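Local atomic coordinates of amidohydrolase 3 domain-containing protein (Pyrococcus furiosus, PDB entry 3ICJ), a protein that binds two zinc ions and probably hydrolyses carbon-nitrogen bonds other than peptide bonds, as amidohydrolases of its family do, its substrate being uncharacterized. Residues G108-L111 with E112-D115; K213-T216 with V217-K221. All coordinates share one frame; numbering follows the deposited sequence. Where two conformers were deposited one is given.

Interaction 1 of 2, residues G108-L111 with E112-D115; sequences GMSL and EMVD
E112 N reaches back one turn to G108 O at 3.2 Å with an N-H...O angle of 146°, an i to i+4 helical bond. A second, weak bond runs from E112 N to M109 O, and another weak one from M113 N to S110 O at 3.5 Å. Both of these i+3 bonds are marginal, but a psi of 147° at M113 shows that the chain is extended there. The side chain of E112 bends sharply at chi2 (93°) and folds back over the last turn. Its OE2 comes to 3.1 Å from G108 O, two acceptors that do not bond to each other; the carboxylate is held from outside, OE1 by H222 and OE2 by S226. M113 lies along the end of the turn, its CG 3.2 Å from M109 O. A bend at chi3 swings CE back to S110, where, in one of the two conformers modelled for that serine, it comes to 3.9 Å from OG; in the same conformer the hydroxyl is hydrogen-bonded to E106 O, within its own helix. Helix 104-112 thus passes almost directly into strand 114-115, an outermost strand of a mixed sheet. V114 pairs by backbone hydrogen bonds with strand 137-142, M113 packs on F138 and F140 of that strand, and M109, L111 and E112 lean on helix 217-233.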
loop_
_atom_site.group_PDB
_atom_site.type_symbol
_atom_site.label_atom_id
_atom_site.label_comp_id
_atom_site.label_asym_id
_atom_site.label_seq_id
_atom_site.Cartn_x
_atom_site.Cartn_y
_atom_site.Cartn_z
ATOM N N GLY A 108 8.526 1.516 6.079
ATOM C CA GLY A 108 9.626 1.415 7.056
ATOM C C GLY A 108 10.657 2.535 7.016
ATOM O O GLY A 108 11.071 3.031 8.082
ATOM N N MET A 109 11.077 2.918 5.801
ATOM C CA MET A 109 11.996 4.044 5.581
ATOM C C MET A 109 11.380 5.312 6.188
ATOM O O MET A 109 12.062 6.079 6.880
ATOM C CB MET A 109 12.286 4.260 4.069
ATOM C CG MET A 109 12.943 3.089 3.293
ATOM S SD MET A 109 13.088 3.248 1.473
ATOM C CE MET A 109 13.352 1.571 0.921
ATOM N N SER A 110 10.077 5.502 5.933
ATOM C CA SER A 110 9.347 6.699 6.371
ATOM C C SER A 110 9.228 6.829 7.888
ATOM O O SER A 110 9.334 7.938 8.431
ATOM C CB SER A 110 7.966 6.753 5.719
ATOM O OG SER A 110 8.097 7.109 4.357
ATOM N N LEU A 111 9.008 5.705 8.569
ATOM C CA LEU A 111 8.963 5.667 10.038
ATOM C C LEU A 111 10.325 5.982 10.694
ATOM O O LEU A 111 10.367 6.545 11.786
ATOM C CB LEU A 111 8.440 4.303 10.524
ATOM C CG LEU A 111 7.004 3.979 10.092
ATOM C CD1 LEU A 111 6.703 2.461 10.183
ATOM C CD2 LEU A 111 5.982 4.812 10.854
ATOM N N GLU A 112 11.416 5.601 10.024
ATOM C CA GLU A 112 12.788 5.844 10.493
ATOM C C GLU A 112 13.327 7.243 10.215
ATOM O O GLU A 112 14.320 7.637 10.820
ATOM C CB GLU A 112 13.761 4.862 9.833
ATOM C CG GLU A 112 14.235 3.722 10.706
ATOM C CD GLU A 112 13.380 2.490 10.561
ATOM O OE1 GLU A 112 13.904 1.469 10.062
ATOM O OE2 GLU A 112 12.184 2.541 10.934
ATOM N N MET A 113 12.708 7.970 9.284
ATOM C CA MET A 113 13.243 9.240 8.814
ATOM C C MET A 113 13.249 10.283 9.919
ATOM O O MET A 113 12.391 10.269 10.806
ATOM C CB MET A 113 12.453 9.762 7.607
ATOM C CG MET A 113 12.822 9.102 6.291
ATOM S SD MET A 113 12.437 10.108 4.851
ATOM C CE MET A 113 10.685 10.007 4.786
ATOM N N VAL A 114 14.241 11.165 9.877
ATOM C CA VAL A 114 14.286 12.289 10.806
ATOM C C VAL A 114 13.236 13.319 10.384
ATOM O O VAL A 114 13.237 13.777 9.243
ATOM C CB VAL A 114 15.711 12.923 10.882
ATOM C CG1 VAL A 114 15.692 14.202 11.732
ATOM C CG2 VAL A 114 16.720 11.923 11.461
ATOM N N ASP A 115 12.344 13.659 11.313
ATOM C CA ASP A 115 11.278 14.650 11.103
ATOM C C ASP A 115 11.778 16.099 11.255
ATOM O O ASP A 115 12.107 16.538 12.362
ATOM C CB ASP A 115 10.134 14.372 12.093
ATOM C CG ASP A 115 8.832 15.081 11.728
ATOM O OD1 ASP A 115 8.823 15.970 10.845
ATOM O OD2 ASP A 115 7.800 14.741 12.346
#

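Interaction 2 of 2, residues K213-T216 with V217-K221; sequences KILT and VKDYK
D219 OD2 is gripped by T216 N at 2.9 Å, nearly straight at 164°, and carries a salt bridge to R135 as well. The amide meets the oxygen from above the carboxylate plane. In return D219 N donates to T216 OG1 at 3.2 Å (167°). These reciprocal bonds between the N-cap residue and the third residue of the helix define a capping box, with T216 as N-cap of helix 217-233. Both side chains are turned for the exchange: OG1 of T216 sits between its own N and carbonyl carbon (chi1 66°), facing the first helical turn, while the carboxylate of D219 swings back toward the T216 amide. Y220 N donates to T216 O at 3.1 Å. That same carbonyl oxygen lies in the plane of the Y220 ring, at its edge, 3.2 Å from CD1. Next to it, CE1 of Y220 touches L215 CB at 3.8 Å, an apolar contact made obliquely to the ring, and the phenol hydroxyl is hydrogen-bonded to N211 O in the preceding helix. L215 also sets CD2 against D219 OD2, the two side chains crossing at about a right angle. The short linker between helices 200-214 and 217-233 is therefore held by the capping box and by the bond from Y220 N to T216 O. Y220 touches K247 and A251 of helix 246-257 and also D105 and M109 of helix 104-112, while I214 rests on helix 177-183.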
loop_
_atom_site.group_PDB
_atom_site.type_symbol
_atom_site.label_atom_id
_atom_site.label_comp_id
_atom_site.label_asym_id
_atom_site.label_seq_id
_atom_site.Cartn_x
_atom_site.Cartn_y
_atom_site.Cartn_z
ATOM N N LYS A 213 21.519 0.448 -5.113
ATOM C CA LYS A 213 22.958 0.291 -4.860
ATOM C C LYS A 213 23.389 0.433 -3.391
ATOM O O LYS A 213 24.139 -0.396 -2.900
ATOM C CB LYS A 213 23.786 1.241 -5.739
ATOM C CG LYS A 213 25.292 0.976 -5.652
ATOM C CD LYS A 213 26.149 2.027 -6.341
ATOM C CE LYS A 213 27.629 1.682 -6.165
ATOM N NZ LYS A 213 28.526 2.711 -6.747
ATOM N N ILE A 214 22.919 1.474 -2.703
ATOM C CA ILE A 214 23.465 1.856 -1.382
ATOM C C ILE A 214 22.860 1.100 -0.186
ATOM O O ILE A 214 23.596 0.562 0.651
ATOM C CB ILE A 214 23.370 3.383 -1.171
ATOM C CG1 ILE A 214 24.155 4.101 -2.269
ATOM C CG2 ILE A 214 23.885 3.786 0.208
ATOM C CD1 ILE A 214 23.647 5.484 -2.556
ATOM N N LEU A 215 21.529 1.070 -0.098
ATOM C CA LEU A 215 20.840 0.274 0.926
ATOM C C LEU A 215 21.131 -1.224 0.773
ATOM O O LEU A 215 21.280 -1.721 -0.332
ATOM C CB LEU A 215 19.335 0.540 0.898
ATOM C CG LEU A 215 18.950 2.001 1.170
ATOM C CD1 LEU A 215 17.463 2.198 0.960
ATOM C CD2 LEU A 215 19.375 2.458 2.558
ATOM N N THR A 216 21.247 -1.926 1.892
ATOM C CA THR A 216 21.621 -3.342 1.886
ATOM C C THR A 216 20.394 -4.199 2.186
ATOM O O THR A 216 19.331 -3.663 2.522
ATOM C CB THR A 216 22.718 -3.668 2.933
ATOM O OG1 THR A 216 22.189 -3.485 4.256
ATOM C CG2 THR A 216 23.956 -2.803 2.734
ATOM N N VAL A 217 20.549 -5.518 2.060
ATOM C CA VAL A 217 19.507 -6.480 2.454
ATOM C C VAL A 217 19.121 -6.300 3.936
ATOM O O VAL A 217 17.944 -6.238 4.252
ATOM C CB VAL A 217 19.918 -7.943 2.147
ATOM C CG1 VAL A 217 18.967 -8.954 2.833
ATOM C CG2 VAL A 217 19.964 -8.162 0.633
ATOM N N LYS A 218 20.116 -6.171 4.819
ATOM C CA LYS A 218 19.874 -5.895 6.245
ATOM C C LYS A 218 19.053 -4.617 6.483
ATOM O O LYS A 218 18.131 -4.618 7.308
ATOM C CB LYS A 218 21.196 -5.788 7.018
ATOM C CG LYS A 218 21.705 -7.067 7.662
ATOM C CD LYS A 218 23.102 -6.864 8.275
ATOM C CE LYS A 218 23.128 -5.835 9.418
ATOM N NZ LYS A 218 22.803 -6.441 10.742
ATOM N N ASP A 219 19.379 -3.536 5.765
ATOM C CA ASP A 219 18.580 -2.296 5.842
ATOM C C ASP A 219 17.120 -2.587 5.476
ATOM O O ASP A 219 16.204 -2.135 6.173
ATOM C CB ASP A 219 19.084 -1.216 4.893
ATOM C CG ASP A 219 20.465 -0.702 5.229
ATOM O OD1 ASP A 219 20.842 -0.641 6.417
ATOM O OD2 ASP A 219 21.165 -0.308 4.275
ATOM N N TYR A 220 16.900 -3.360 4.413
ATOM C CA TYR A 220 15.523 -3.692 4.002
ATOM C C TYR A 220 14.767 -4.552 5.001
ATOM O O TYR A 220 13.572 -4.322 5.205
ATOM C CB TYR A 220 15.455 -4.350 2.625
ATOM C CG TYR A 220 15.440 -3.363 1.493
ATOM C CD1 TYR A 220 16.626 -2.834 0.996
ATOM C CD2 TYR A 220 14.241 -2.938 0.932
ATOM C CE1 TYR A 220 16.627 -1.913 -0.049
ATOM C CE2 TYR A 220 14.225 -2.010 -0.130
ATOM C CZ TYR A 220 15.432 -1.507 -0.611
ATOM O OH TYR A 220 15.448 -0.594 -1.644
ATOM N N LYS A 221 15.467 -5.486 5.653
ATOM C CA LYS A 221 14.861 -6.323 6.707
ATOM C C LYS A 221 14.357 -5.450 7.842
ATOM O O LYS A 221 13.260 -5.650 8.353
ATOM C CB LYS A 221 15.878 -7.331 7.256
ATOM C CG LYS A 221 16.208 -8.495 6.321
ATOM C CD LYS A 221 17.287 -9.374 6.930
ATOM C CE LYS A 221 16.709 -10.241 8.038
ATOM N NZ LYS A 221 17.783 -10.911 8.833
#

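Overall arrangement
From the N terminus, interaction 1 comes first and marks the passage from helix 104-112 to strand 114-115; about a hundred residues later interaction 2 turns helix 200-214 into helix 217-233. Each is local and spans consecutive residues, so neither closes a long loop, and the two follow in series without nesting or crossing. Their centres nevertheless lie about 15 Å apart in space, and they touch: in one of its two modelled conformers, M109 CE packs 3.8 Å from Y220 CE2 and 4.2 Å from L215 CD1. Helix 217-233 joins them further, since its Y223 and H230 meet M109 and L111. Helix 104-112 itself follows strand 92-102, which carries the zinc ligand H101.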